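Local coordinates for protein VP5 (Halorubrum pleomorphic virus 6, PDB 6QGL) that probably acts as a membrane fusion protein, merging the envelope of this pleomorphic virus with the membrane of its haloarchaeal host, at residues A351-V356 / T437-Q442; R305-T310 / F447-L452; S365-G370 / T420-D425; S376-G381 / G407-D412; A79-K84 / E470-S475. All coordinates share one frame; numbering follows the deposited sequence.

Contact 1. Residues A351-V356 / T437-Q442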
# COMPACT_ATOMS: atom_id res chain seq x y z
N ALA A 351 -9.18 4.15 -9.84
CA ALA A 351 -10.10 3.74 -10.89
C ALA A 351 -10.99 2.58 -10.47
O ALA A 351 -10.71 1.92 -9.46
CB ALA A 351 -9.31 3.36 -12.14
N ASP A 352 -12.07 2.34 -11.24
CA ASP A 352 -12.99 1.23 -10.99
C ASP A 352 -12.42 -0.03 -11.63
O ASP A 352 -12.21 -0.07 -12.84
CB ASP A 352 -14.40 1.55 -11.53
CG ASP A 352 -15.47 0.51 -11.23
OD1 ASP A 352 -15.14 -0.49 -10.55
OD2 ASP A 352 -16.61 0.69 -11.67
N MET A 353 -12.18 -1.05 -10.80
CA MET A 353 -11.61 -2.33 -11.22
C MET A 353 -12.52 -3.15 -12.12
O MET A 353 -12.01 -3.92 -12.93
CB MET A 353 -11.14 -3.16 -10.02
CG MET A 353 -9.98 -2.55 -9.25
SD MET A 353 -8.51 -2.17 -10.26
CE MET A 353 -7.93 -3.85 -10.62
N SER A 354 -13.85 -2.99 -12.00
CA SER A 354 -14.83 -3.71 -12.82
C SER A 354 -14.70 -3.40 -14.31
O SER A 354 -14.93 -4.28 -15.15
CB SER A 354 -16.25 -3.47 -12.34
OG SER A 354 -16.58 -2.09 -12.38
N LEU A 355 -14.28 -2.17 -14.63
CA LEU A 355 -14.10 -1.70 -16.00
C LEU A 355 -12.82 -2.23 -16.65
O LEU A 355 -12.68 -2.09 -17.87
CB LEU A 355 -14.17 -0.17 -16.07
CG LEU A 355 -15.38 0.50 -15.39
CD1 LEU A 355 -15.26 2.01 -15.43
CD2 LEU A 355 -16.69 0.07 -16.02
N VAL A 356 -11.90 -2.84 -15.86
CA VAL A 356 -10.63 -3.40 -16.37
C VAL A 356 -10.93 -4.32 -17.56
O VAL A 356 -11.69 -5.28 -17.41
CB VAL A 356 -9.76 -4.13 -15.31
CG1 VAL A 356 -8.45 -4.62 -15.91
CG2 VAL A 356 -9.47 -3.25 -14.10
N THR A 437 -16.41 -1.09 -8.12
CA THR A 437 -15.46 -1.21 -7.02
C THR A 437 -14.25 -0.32 -7.26
O THR A 437 -13.46 -0.58 -8.16
CB THR A 437 -15.07 -2.68 -6.77
OG1 THR A 437 -14.47 -3.22 -7.95
CG2 THR A 437 -16.24 -3.55 -6.33
N TYR A 438 -14.13 0.76 -6.46
CA TYR A 438 -13.01 1.69 -6.57
C TYR A 438 -11.77 1.17 -5.86
O TYR A 438 -11.88 0.50 -4.83
CB TYR A 438 -13.39 3.08 -6.06
CG TYR A 438 -14.24 3.87 -7.03
CD1 TYR A 438 -13.67 4.49 -8.14
CD2 TYR A 438 -15.61 4.00 -6.84
CE1 TYR A 438 -14.45 5.21 -9.05
CE2 TYR A 438 -16.40 4.72 -7.74
CZ TYR A 438 -15.82 5.32 -8.84
OH TYR A 438 -16.59 6.03 -9.73
N ASP A 439 -10.59 1.46 -6.43
CA ASP A 439 -9.30 1.05 -5.89
C ASP A 439 -8.22 2.06 -6.27
O ASP A 439 -8.31 2.68 -7.33
CB ASP A 439 -8.93 -0.35 -6.41
CG ASP A 439 -7.85 -1.09 -5.64
OD1 ASP A 439 -7.62 -0.74 -4.46
OD2 ASP A 439 -7.25 -2.03 -6.20
N THR A 440 -7.22 2.23 -5.40
CA THR A 440 -6.09 3.14 -5.61
C THR A 440 -4.83 2.32 -5.83
O THR A 440 -4.40 1.58 -4.94
CB THR A 440 -5.99 4.15 -4.44
OG1 THR A 440 -7.25 4.83 -4.30
CG2 THR A 440 -4.85 5.16 -4.62
N LEU A 441 -4.25 2.45 -7.04
CA LEU A 441 -3.03 1.75 -7.46
C LEU A 441 -1.84 2.71 -7.55
O LEU A 441 -2.02 3.86 -7.90
CB LEU A 441 -3.22 1.11 -8.86
CG LEU A 441 -4.33 0.09 -9.12
CD1 LEU A 441 -4.49 -0.17 -10.59
CD2 LEU A 441 -4.07 -1.22 -8.41
N GLN A 442 -0.62 2.21 -7.29
CA GLN A 442 0.61 2.98 -7.46
C GLN A 442 1.29 2.43 -8.70
O GLN A 442 1.98 1.41 -8.61
CB GLN A 442 1.54 2.89 -6.23
CG GLN A 442 2.75 3.82 -6.31
CD GLN A 442 3.70 3.68 -5.16
OE1 GLN A 442 3.32 3.75 -3.99
NE2 GLN A 442 4.98 3.50 -5.47
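An Asx turn that begins at Asp352 ends strand 347-352 just where it pairs, antiparallel, with the start of edge strand 438-443, and the same aspartate reaches across to Thr437. Ala351 and Asp439 form a hydrogen-bonded pair, with Ala351 N donating to Asp439 O (3.0 Å) and Asp439 N to Ala351 O (3.1 Å). Asp352 and Tyr438 follow as the non-hydrogen-bonded pair, their CA atoms 4.4 Å apart. Beyond it Met353 N, already past the strand, still gives a bond to Thr437 O (3.0 Å). The carboxylate of Asp352 closes this end. With CG anti to the backbone N (chi1 -175°), OD1 lies between Thr437 and its own turn, and accepts from Thr437 N at 2.8 Å and from Ser354 N at 3.2 Å. The two N-H groups approach from opposite faces of the carboxylate plane, so that the oxygen is gripped between them and its rotation is probably restricted. On the sheet face of Ala351 and Asp439, Met353 is bent at chi2 and chi3, and its CG meets Asp439 CB at 3.7 Å, the two side chains crossing obliquely. On the other face the Tyr438 ring comes obliquely beside the Ala351-Asp352 peptide, with CD1 4.1 Å from Asp352 N. Thr440, further along, packs on helix 289-296. The arrangement is that of an antiparallel strand pair whose inner strand leaves the sheet through an Asx turn.

Contact 2. Residues R305-T310 / F447-L452; sequences REATIT and FTVDKL
Thr310 O is held by two groups of one residue: Thr448 N donates at 3.0 Å, and Thr448 OG1 adds a weak bond at 3.4 Å. Thr310 N returns a bond to Thr448 O (3.0 Å), completing a hydrogen-bonded pair of antiparallel strands 305-311 and 447-454 in the six-stranded sheet. The pairing is interrupted by a beta bulge, since Asp450 and Lys451 both lie opposite Thr308. Asp450 takes helical backbone angles there, its N donating to Thr308 O (2.8 Å), while Thr308 N reaches Lys451 O (3.0 Å). On the threonine face, Lys451 has CG between its backbone N and carbonyl carbon (chi1 64°), which lays the extended chain across Thr308, with Lys451 CG 3.6 Å from Thr308 OG1. The Asp450 side chain crosses that of Thr310 at about a right angle. Thr310 OG1 itself turns to Thr317 OG1, at the start of strand 317-324, and Ala316 O just before it. The opposite face is apolar and adds Phe322 of strand 317-324. Ala307 CB touches Leu452 CD2 at 3.7 Å, and Ile309 straddles its neighbours, CG2 against Phe447 CB and CD1 3.7 Å from Val449 CG2.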
# COMPACT_ATOMS: atom_id res chain seq x y z
N ARG A 305 -10.16 16.32 -14.39
CA ARG A 305 -10.09 15.42 -15.54
C ARG A 305 -10.33 13.95 -15.20
O ARG A 305 -10.42 13.59 -14.02
CB ARG A 305 -8.74 15.58 -16.27
CG ARG A 305 -8.64 16.85 -17.11
CD ARG A 305 -7.26 17.47 -17.00
NE ARG A 305 -7.34 18.93 -17.01
CZ ARG A 305 -7.45 19.69 -15.93
NH1 ARG A 305 -7.48 19.13 -14.72
NH2 ARG A 305 -7.52 21.01 -16.03
N GLU A 306 -10.44 13.10 -16.24
CA GLU A 306 -10.62 11.65 -16.19
C GLU A 306 -9.74 11.06 -17.30
O GLU A 306 -9.96 11.35 -18.48
CB GLU A 306 -12.10 11.26 -16.38
CG GLU A 306 -12.39 9.76 -16.29
CD GLU A 306 -12.47 9.14 -14.91
OE1 GLU A 306 -12.37 9.87 -13.90
OE2 GLU A 306 -12.65 7.90 -14.84
N ALA A 307 -8.72 10.30 -16.91
CA ALA A 307 -7.76 9.71 -17.84
C ALA A 307 -8.05 8.26 -18.17
O ALA A 307 -8.26 7.45 -17.27
CB ALA A 307 -6.35 9.83 -17.27
N THR A 308 -8.03 7.93 -19.47
CA THR A 308 -8.19 6.56 -19.96
C THR A 308 -6.76 6.11 -20.24
O THR A 308 -6.09 6.64 -21.13
CB THR A 308 -9.15 6.48 -21.15
OG1 THR A 308 -10.38 7.13 -20.82
CG2 THR A 308 -9.45 5.05 -21.57
N ILE A 309 -6.26 5.20 -19.40
CA ILE A 309 -4.89 4.69 -19.43
C ILE A 309 -4.85 3.30 -20.05
O ILE A 309 -5.83 2.57 -19.95
CB ILE A 309 -4.33 4.69 -17.97
CG1 ILE A 309 -4.35 6.09 -17.34
CG2 ILE A 309 -2.95 4.03 -17.81
CD1 ILE A 309 -3.68 7.17 -18.11
N THR A 310 -3.72 2.94 -20.67
CA THR A 310 -3.50 1.60 -21.20
C THR A 310 -2.05 1.16 -20.89
O THR A 310 -1.10 1.88 -21.17
CB THR A 310 -3.94 1.43 -22.67
OG1 THR A 310 -3.95 0.03 -22.98
CG2 THR A 310 -3.07 2.15 -23.67
N PHE A 447 2.96 3.13 -18.85
CA PHE A 447 1.57 3.37 -19.23
C PHE A 447 1.48 4.45 -20.31
O PHE A 447 2.37 5.30 -20.40
CB PHE A 447 0.74 3.78 -18.00
CG PHE A 447 1.14 5.06 -17.30
CD1 PHE A 447 0.68 6.29 -17.75
CD2 PHE A 447 1.92 5.03 -16.15
CE1 PHE A 447 1.04 7.48 -17.09
CE2 PHE A 447 2.27 6.21 -15.49
CZ PHE A 447 1.83 7.43 -15.97
N THR A 448 0.40 4.43 -21.10
CA THR A 448 0.16 5.44 -22.13
C THR A 448 -1.20 6.09 -21.85
O THR A 448 -2.19 5.37 -21.61
CB THR A 448 0.29 4.88 -23.56
OG1 THR A 448 -0.76 3.97 -23.83
CG2 THR A 448 1.58 4.16 -23.80
N VAL A 449 -1.24 7.43 -21.84
CA VAL A 449 -2.46 8.20 -21.60
C VAL A 449 -3.21 8.30 -22.93
O VAL A 449 -2.75 9.00 -23.83
CB VAL A 449 -2.17 9.59 -20.97
CG1 VAL A 449 -3.47 10.34 -20.64
CG2 VAL A 449 -1.30 9.47 -19.72
N ASP A 450 -4.32 7.55 -23.08
CA ASP A 450 -5.11 7.53 -24.32
C ASP A 450 -5.85 8.84 -24.53
O ASP A 450 -5.61 9.53 -25.53
CB ASP A 450 -6.08 6.33 -24.35
CG ASP A 450 -5.41 4.98 -24.27
OD1 ASP A 450 -4.42 4.76 -25.00
OD2 ASP A 450 -5.89 4.13 -23.49
N LYS A 451 -6.75 9.19 -23.59
CA LYS A 451 -7.55 10.41 -23.64
C LYS A 451 -7.76 11.02 -22.26
O LYS A 451 -7.74 10.30 -21.25
CB LYS A 451 -8.90 10.16 -24.36
CG LYS A 451 -9.84 9.18 -23.67
CD LYS A 451 -11.16 9.01 -24.41
CE LYS A 451 -12.08 8.05 -23.69
NZ LYS A 451 -13.36 7.87 -24.41
N LEU A 452 -7.96 12.35 -22.22
CA LEU A 452 -8.23 13.11 -21.00
C LEU A 452 -9.59 13.79 -21.14
O LEU A 452 -9.74 14.71 -21.95
CB LEU A 452 -7.11 14.12 -20.71
CG LEU A 452 -5.79 13.54 -20.18
CD1 LEU A 452 -4.64 14.49 -20.42
CD2 LEU A 452 -5.89 13.20 -18.71

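Contact 3. Residues S365-G370 / T420-D425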
# COMPACT_ATOMS: atom_id res chain seq x y z
N SER A 365 -5.13 -21.43 -31.09
CA SER A 365 -6.23 -21.39 -32.06
C SER A 365 -7.20 -22.56 -31.90
O SER A 365 -8.40 -22.34 -31.83
CB SER A 365 -5.69 -21.33 -33.49
OG SER A 365 -6.72 -21.13 -34.43
N GLY A 366 -6.67 -23.77 -31.81
CA GLY A 366 -7.48 -24.98 -31.70
C GLY A 366 -8.27 -25.17 -30.43
O GLY A 366 -7.75 -24.95 -29.33
N VAL A 367 -9.54 -25.58 -30.58
CA VAL A 367 -10.44 -25.95 -29.49
C VAL A 367 -10.69 -27.44 -29.74
O VAL A 367 -11.54 -27.81 -30.56
CB VAL A 367 -11.73 -25.08 -29.38
CG1 VAL A 367 -12.64 -25.58 -28.26
CG2 VAL A 367 -11.38 -23.62 -29.14
N ASP A 368 -9.85 -28.28 -29.12
CA ASP A 368 -9.87 -29.73 -29.28
C ASP A 368 -10.70 -30.37 -28.18
O ASP A 368 -10.38 -30.21 -27.00
CB ASP A 368 -8.44 -30.30 -29.33
CG ASP A 368 -7.51 -29.62 -30.34
OD1 ASP A 368 -7.86 -29.59 -31.54
OD2 ASP A 368 -6.44 -29.14 -29.92
N GLY A 369 -11.79 -31.03 -28.57
CA GLY A 369 -12.75 -31.69 -27.68
C GLY A 369 -13.26 -30.80 -26.56
O GLY A 369 -13.39 -31.25 -25.42
N GLY A 370 -13.50 -29.53 -26.89
CA GLY A 370 -13.97 -28.50 -25.97
C GLY A 370 -12.90 -27.85 -25.12
O GLY A 370 -13.20 -26.94 -24.35
N THR A 420 -17.91 -28.03 -29.87
CA THR A 420 -16.71 -28.28 -29.06
C THR A 420 -15.44 -28.23 -29.90
O THR A 420 -14.42 -27.74 -29.43
CB THR A 420 -16.84 -29.60 -28.31
OG1 THR A 420 -17.19 -30.62 -29.24
CG2 THR A 420 -17.88 -29.55 -27.20
N ILE A 421 -15.50 -28.73 -31.15
CA ILE A 421 -14.36 -28.73 -32.07
C ILE A 421 -14.49 -27.50 -32.97
O ILE A 421 -15.33 -27.48 -33.87
CB ILE A 421 -14.24 -30.07 -32.85
CG1 ILE A 421 -14.20 -31.27 -31.87
CG2 ILE A 421 -13.01 -30.06 -33.77
CD1 ILE A 421 -14.49 -32.60 -32.47
N THR A 422 -13.67 -26.47 -32.70
CA THR A 422 -13.67 -25.19 -33.41
C THR A 422 -12.30 -24.49 -33.23
O THR A 422 -11.36 -25.11 -32.72
CB THR A 422 -14.89 -24.32 -32.96
OG1 THR A 422 -15.02 -23.17 -33.80
CG2 THR A 422 -14.82 -23.90 -31.50
N ASN A 423 -12.20 -23.21 -33.66
CA ASN A 423 -10.99 -22.40 -33.53
C ASN A 423 -11.33 -21.08 -32.87
O ASN A 423 -12.42 -20.57 -33.06
CB ASN A 423 -10.30 -22.19 -34.89
CG ASN A 423 -9.83 -23.46 -35.54
OD1 ASN A 423 -8.64 -23.79 -35.54
ND2 ASN A 423 -10.76 -24.21 -36.12
N VAL A 424 -10.43 -20.56 -32.03
CA VAL A 424 -10.61 -19.28 -31.33
C VAL A 424 -10.52 -18.15 -32.37
O VAL A 424 -9.57 -18.10 -33.14
CB VAL A 424 -9.59 -19.11 -30.16
CG1 VAL A 424 -9.73 -17.75 -29.48
CG2 VAL A 424 -9.71 -20.23 -29.14
N ASP A 425 -11.55 -17.29 -32.40
CA ASP A 425 -11.61 -16.13 -33.30
C ASP A 425 -10.83 -14.98 -32.66
O ASP A 425 -10.00 -14.35 -33.31
CB ASP A 425 -13.08 -15.73 -33.54
CG ASP A 425 -13.25 -14.64 -34.59
OD1 ASP A 425 -13.08 -14.93 -35.79
OD2 ASP A 425 -13.57 -13.49 -34.20
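Gly370 N comes to the carbonyl of Thr420 from above its plane, 58° out of it, in a bent bond of 3.2 Å to Thr420 O, whereas Val424 N meets Ser365 O in the carbonyl plane at 2.7 Å. The side-chain amide of Asn423 turns OD1 toward Ser365 OG, but at 3.5 Å this hydrogen bond is weak. Between these ends lies a short antiparallel pairing. Val367 N donates to Thr422 O (2.8 Å), with a weak return bond from Thr422 N, and Gly366 with Asn423 forms the adjoining non-hydrogen-bonded pair. The short strand 366-367 thus lines part of the long strand 422-431, which also pairs with strand 382-388 through Asp425 and Thr387. Next, Gly369 and Gly370, both with positive phi, turn the chain into strand 371-374. Val367 and Thr422 are the buried side chains of the contact. The side chains of Val367 and Val424 cross at about a right angle, Val367 CG2, anti to the carbonyl carbon, lying 3.8 Å from Val424 CG2, and Val367 CB packs at 3.9 Å on Thr422 CG2. Thr422 also touches Val389 and Glu390, and Val424 rests on Val386 of strand 382-388.

Contact 4. Residues S376-G381 / G407-D412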
# COMPACT_ATOMS: atom_id res chain seq x y z
N SER A 376 -0.22 -18.02 -21.33
CA SER A 376 0.19 -17.11 -20.25
C SER A 376 -0.72 -17.28 -19.04
O SER A 376 -1.83 -17.79 -19.19
CB SER A 376 0.19 -15.66 -20.72
OG SER A 376 1.36 -15.38 -21.48
N GLU A 377 -0.25 -16.89 -17.84
CA GLU A 377 -1.01 -17.01 -16.60
C GLU A 377 -2.23 -16.07 -16.58
O GLU A 377 -2.06 -14.86 -16.80
CB GLU A 377 -0.11 -16.80 -15.36
CG GLU A 377 -0.78 -17.11 -14.03
CD GLU A 377 0.08 -17.75 -12.96
OE1 GLU A 377 1.22 -17.28 -12.74
OE2 GLU A 377 -0.41 -18.71 -12.31
N PRO A 378 -3.45 -16.60 -16.34
CA PRO A 378 -4.63 -15.73 -16.27
C PRO A 378 -4.57 -14.82 -15.04
O PRO A 378 -4.10 -15.24 -13.99
CB PRO A 378 -5.80 -16.71 -16.20
CG PRO A 378 -5.24 -17.94 -15.60
CD PRO A 378 -3.81 -18.01 -16.07
N TYR A 379 -5.01 -13.56 -15.20
CA TYR A 379 -4.96 -12.56 -14.14
C TYR A 379 -6.05 -12.77 -13.09
O TYR A 379 -7.20 -13.03 -13.45
CB TYR A 379 -5.04 -11.13 -14.71
CG TYR A 379 -4.10 -10.84 -15.87
CD1 TYR A 379 -2.77 -11.26 -15.84
CD2 TYR A 379 -4.51 -10.05 -16.94
CE1 TYR A 379 -1.89 -10.96 -16.88
CE2 TYR A 379 -3.64 -9.75 -17.98
CZ TYR A 379 -2.33 -10.20 -17.95
OH TYR A 379 -1.47 -9.89 -18.97
N GLU A 380 -5.68 -12.65 -11.80
CA GLU A 380 -6.57 -12.81 -10.64
C GLU A 380 -7.61 -11.68 -10.63
O GLU A 380 -7.26 -10.51 -10.77
CB GLU A 380 -5.76 -12.83 -9.32
CG GLU A 380 -4.83 -14.03 -9.16
CD GLU A 380 -4.03 -14.13 -7.87
OE1 GLU A 380 -3.92 -13.12 -7.14
OE2 GLU A 380 -3.50 -15.23 -7.60
N GLY A 381 -8.88 -12.06 -10.48
CA GLY A 381 -10.01 -11.13 -10.47
C GLY A 381 -10.53 -10.77 -11.85
O GLY A 381 -11.36 -9.86 -11.97
N GLY A 407 3.76 -24.15 -19.01
CA GLY A 407 3.72 -22.71 -19.24
C GLY A 407 2.43 -22.37 -19.95
O GLY A 407 2.25 -21.25 -20.45
N THR A 408 1.51 -23.36 -19.99
CA THR A 408 0.18 -23.31 -20.61
C THR A 408 -0.91 -23.68 -19.60
O THR A 408 -0.70 -24.53 -18.74
CB THR A 408 0.11 -24.25 -21.83
OG1 THR A 408 0.41 -25.59 -21.42
CG2 THR A 408 1.03 -23.83 -22.97
N TRP A 409 -2.08 -23.03 -19.73
CA TRP A 409 -3.26 -23.27 -18.89
C TRP A 409 -4.42 -23.69 -19.79
O TRP A 409 -4.57 -23.15 -20.89
CB TRP A 409 -3.64 -22.02 -18.09
CG TRP A 409 -2.74 -21.74 -16.92
CD1 TRP A 409 -3.02 -21.96 -15.61
CD2 TRP A 409 -1.44 -21.14 -16.96
NE1 TRP A 409 -1.96 -21.56 -14.82
CE2 TRP A 409 -0.98 -21.05 -15.63
CE3 TRP A 409 -0.61 -20.66 -18.00
CZ2 TRP A 409 0.28 -20.51 -15.31
CZ3 TRP A 409 0.64 -20.16 -17.68
CH2 TRP A 409 1.07 -20.08 -16.35
N SER A 410 -5.25 -24.65 -19.34
CA SER A 410 -6.39 -25.13 -20.12
C SER A 410 -7.70 -25.18 -19.34
O SER A 410 -7.70 -25.30 -18.12
CB SER A 410 -6.08 -26.47 -20.78
OG SER A 410 -6.28 -27.57 -19.91
N TYR A 411 -8.83 -25.10 -20.07
CA TYR A 411 -10.20 -25.18 -19.54
C TYR A 411 -11.06 -26.01 -20.50
O TYR A 411 -10.94 -25.86 -21.72
CB TYR A 411 -10.80 -23.77 -19.32
CG TYR A 411 -12.27 -23.78 -18.93
CD1 TYR A 411 -12.66 -24.06 -17.62
CD2 TYR A 411 -13.26 -23.54 -19.87
CE1 TYR A 411 -14.01 -24.10 -17.26
CE2 TYR A 411 -14.61 -23.57 -19.52
CZ TYR A 411 -14.98 -23.86 -18.22
OH TYR A 411 -16.31 -23.90 -17.87
N ASP A 412 -11.95 -26.86 -19.95
CA ASP A 412 -12.86 -27.73 -20.71
C ASP A 412 -14.24 -27.06 -20.83
O ASP A 412 -15.03 -27.05 -19.88
CB ASP A 412 -12.97 -29.11 -20.04
CG ASP A 412 -13.53 -30.22 -20.90
OD1 ASP A 412 -14.30 -29.92 -21.83
OD2 ASP A 412 -13.20 -31.40 -20.63
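Trp409 lays one face of its indole on the backbone and side chains of Glu377 and Pro378, and no hydrogen bond joins the two segments. CG of the tryptophan lies anti to its carbonyl carbon (chi1 -75°), carrying the ring from strand 409-412 toward the loop. Glu377 CA sits over the six-membered ring, 3.7 Å from its centroid, and Pro378 CD over the five-membered ring at 3.9 Å; both are CH-pi contacts close to the ring normals. Consecutive residues thus lie over the same indole face. Glu377 extends CG anti to its backbone N (chi1 -171°) and then bends at chi2, which brings the chain back along the benzo side: CB lies 3.6 Å from CH2 of Trp409, and the carboxylate OE2 comes to 3.6 Å from CZ2. The carboxylate plane is turned 38° from the ring. Ser376 O approaches CE3 of Trp409 obliquely. Around the contact, Trp409 also touches Ile374 on strand 371-374, which pairs with its own strand, and Pro378 rests on Ala398. These are CH-pi contacts of a proline and the residue before it with a tryptophan, here packing the loop between strands 371-374 and 382-388 on a small three-stranded antiparallel sheet.

Contact 5. Residues A79-K84 / E470-S475; sequences AYTEAK and EPQTDS
Two side-chain hydrogen bonds join the helix segment Ala79-Lys84 to the loop Glu470-Ser475. Gln472 NE2 donates to Thr81 OG1 at 2.7 Å, with the hydroxyl 16° out of the amide plane, and the two side chains cross at about a right angle. Thr81 OG1 lies beside its backbone N, where it is also bonded to His77 O one helical turn back, so the hydroxyl links amide and helix. Lys84 NZ donates to Thr473 O at 2.8 Å, nearly along the C=O axis. The lysine is extended beyond CG, which takes its ammonium clear of the helix to the loop backbone. There it is also bonded to Asn476 O and makes a cation-pi contact with Trp253, so this buried charge is probably stabilised by several groups.

The loop leads from strand 447-454 to helix 480-496, and the contact joins this late part of the chain to helix 73-92 within the envelope protein N-terminal family region. His77 ND1 is bonded to Gln472 N, and Trp483 of helix 480-496 lies against Thr81, Lys84 and Gln472.

Van der Waals packing centres on Tyr80. Its CB meets Gln472 CG at 3.6 Å as the two side chains slide past each other in opposite directions, with ring and amide planes 30° apart. The Thr473 carbonyl oxygen stands over one ring face, 3.8 Å above the plane and offset toward the rim. Asp474 runs beside the tyrosine in the same direction, its CB 3.8 Å from Tyr80 OH, and Ile250 of helix 229-257 also packs on Tyr80.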
# COMPACT_ATOMS: atom_id res chain seq x y z
N ALA A 79 0.72 16.96 10.87
CA ALA A 79 1.25 17.22 12.21
C ALA A 79 1.39 18.71 12.48
O ALA A 79 1.14 19.14 13.61
CB ALA A 79 2.58 16.51 12.39
N TYR A 80 1.76 19.51 11.45
CA TYR A 80 1.89 20.97 11.56
C TYR A 80 0.51 21.60 11.73
O TYR A 80 0.37 22.47 12.59
CB TYR A 80 2.56 21.58 10.32
CG TYR A 80 4.05 21.83 10.40
CD1 TYR A 80 4.58 22.71 11.34
CD2 TYR A 80 4.92 21.30 9.45
CE1 TYR A 80 5.95 22.98 11.40
CE2 TYR A 80 6.29 21.57 9.49
CZ TYR A 80 6.80 22.41 10.46
OH TYR A 80 8.15 22.67 10.49
N THR A 81 -0.49 21.16 10.92
CA THR A 81 -1.87 21.67 10.98
C THR A 81 -2.40 21.53 12.40
O THR A 81 -2.77 22.52 13.03
CB THR A 81 -2.79 20.95 9.97
OG1 THR A 81 -2.22 20.95 8.67
CG2 THR A 81 -4.19 21.56 9.91
N GLU A 82 -2.37 20.29 12.92
CA GLU A 82 -2.88 19.92 14.23
C GLU A 82 -2.20 20.66 15.39
O GLU A 82 -2.90 21.15 16.27
CB GLU A 82 -2.82 18.40 14.43
CG GLU A 82 -3.82 17.88 15.46
CD GLU A 82 -3.56 16.49 16.03
OE1 GLU A 82 -2.84 15.70 15.39
OE2 GLU A 82 -4.10 16.20 17.12
N ALA A 83 -0.86 20.75 15.36
CA ALA A 83 -0.08 21.43 16.40
C ALA A 83 -0.27 22.95 16.38
O ALA A 83 -0.34 23.56 17.45
CB ALA A 83 1.38 21.09 16.27
N LYS A 84 -0.33 23.56 15.17
CA LYS A 84 -0.52 25.01 15.02
C LYS A 84 -1.86 25.45 15.56
O LYS A 84 -1.92 26.44 16.27
CB LYS A 84 -0.35 25.46 13.58
CG LYS A 84 1.07 25.76 13.25
CD LYS A 84 1.23 25.99 11.77
CE LYS A 84 2.69 26.10 11.41
NZ LYS A 84 2.88 26.48 9.99
N GLU A 470 -1.37 25.08 0.28
CA GLU A 470 -0.07 25.63 0.68
C GLU A 470 0.65 24.70 1.69
O GLU A 470 0.11 24.47 2.78
CB GLU A 470 -0.26 27.04 1.28
CG GLU A 470 1.03 27.76 1.66
CD GLU A 470 0.91 28.89 2.66
OE1 GLU A 470 1.96 29.38 3.13
OE2 GLU A 470 -0.23 29.30 2.98
N PRO A 471 1.84 24.13 1.33
CA PRO A 471 2.55 23.26 2.29
C PRO A 471 2.95 24.02 3.54
O PRO A 471 3.37 25.17 3.45
CB PRO A 471 3.79 22.80 1.51
CG PRO A 471 3.51 23.11 0.09
CD PRO A 471 2.61 24.30 0.08
N GLN A 472 2.80 23.37 4.71
CA GLN A 472 3.12 23.95 6.00
C GLN A 472 4.61 23.94 6.29
O GLN A 472 5.28 22.92 6.11
CB GLN A 472 2.35 23.24 7.11
CG GLN A 472 1.66 24.22 8.04
CD GLN A 472 0.21 23.89 8.32
OE1 GLN A 472 -0.53 24.70 8.87
NE2 GLN A 472 -0.22 22.69 7.97
N THR A 473 5.13 25.08 6.75
CA THR A 473 6.52 25.34 7.12
C THR A 473 6.58 25.83 8.57
O THR A 473 5.55 26.07 9.20
CB THR A 473 7.18 26.35 6.15
OG1 THR A 473 6.60 27.65 6.32
CG2 THR A 473 7.12 25.92 4.70
N ASP A 474 7.80 26.01 9.09
CA ASP A 474 8.01 26.50 10.45
C ASP A 474 7.68 28.00 10.59
O ASP A 474 7.76 28.53 11.70
CB ASP A 474 9.46 26.22 10.89
CG ASP A 474 10.55 26.92 10.09
OD1 ASP A 474 10.22 27.61 9.09
OD2 ASP A 474 11.73 26.77 10.46
N SER A 475 7.37 28.70 9.49
CA SER A 475 7.11 30.14 9.53
C SER A 475 5.78 30.59 8.90
O SER A 475 5.47 31.79 8.96
CB SER A 475 8.28 30.90 8.90
OG SER A 475 8.42 30.56 7.53

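Contacts 1 and 2 belong to the same six-stranded sheet, their centres about 14 Å apart, and strands 438-443 and 447-454 follow one another in the chain. Both are partly buried and rest on backbone bonding, modified by an Asx turn in one and a beta bulge in the other. Contact 3, also partly buried strand pairing, lies farther out in another sheet and touches contact 4 through Gly369, Gly370 and Asp412. Contact 4 is a surface contact made by CH-pi packing, without hydrogen bonds. Contact 5 differs from all of these: it is buried, uses side-chain bonds between helix and loop, and sits across the chain's centre from contact 3, about 65 Å away between centres.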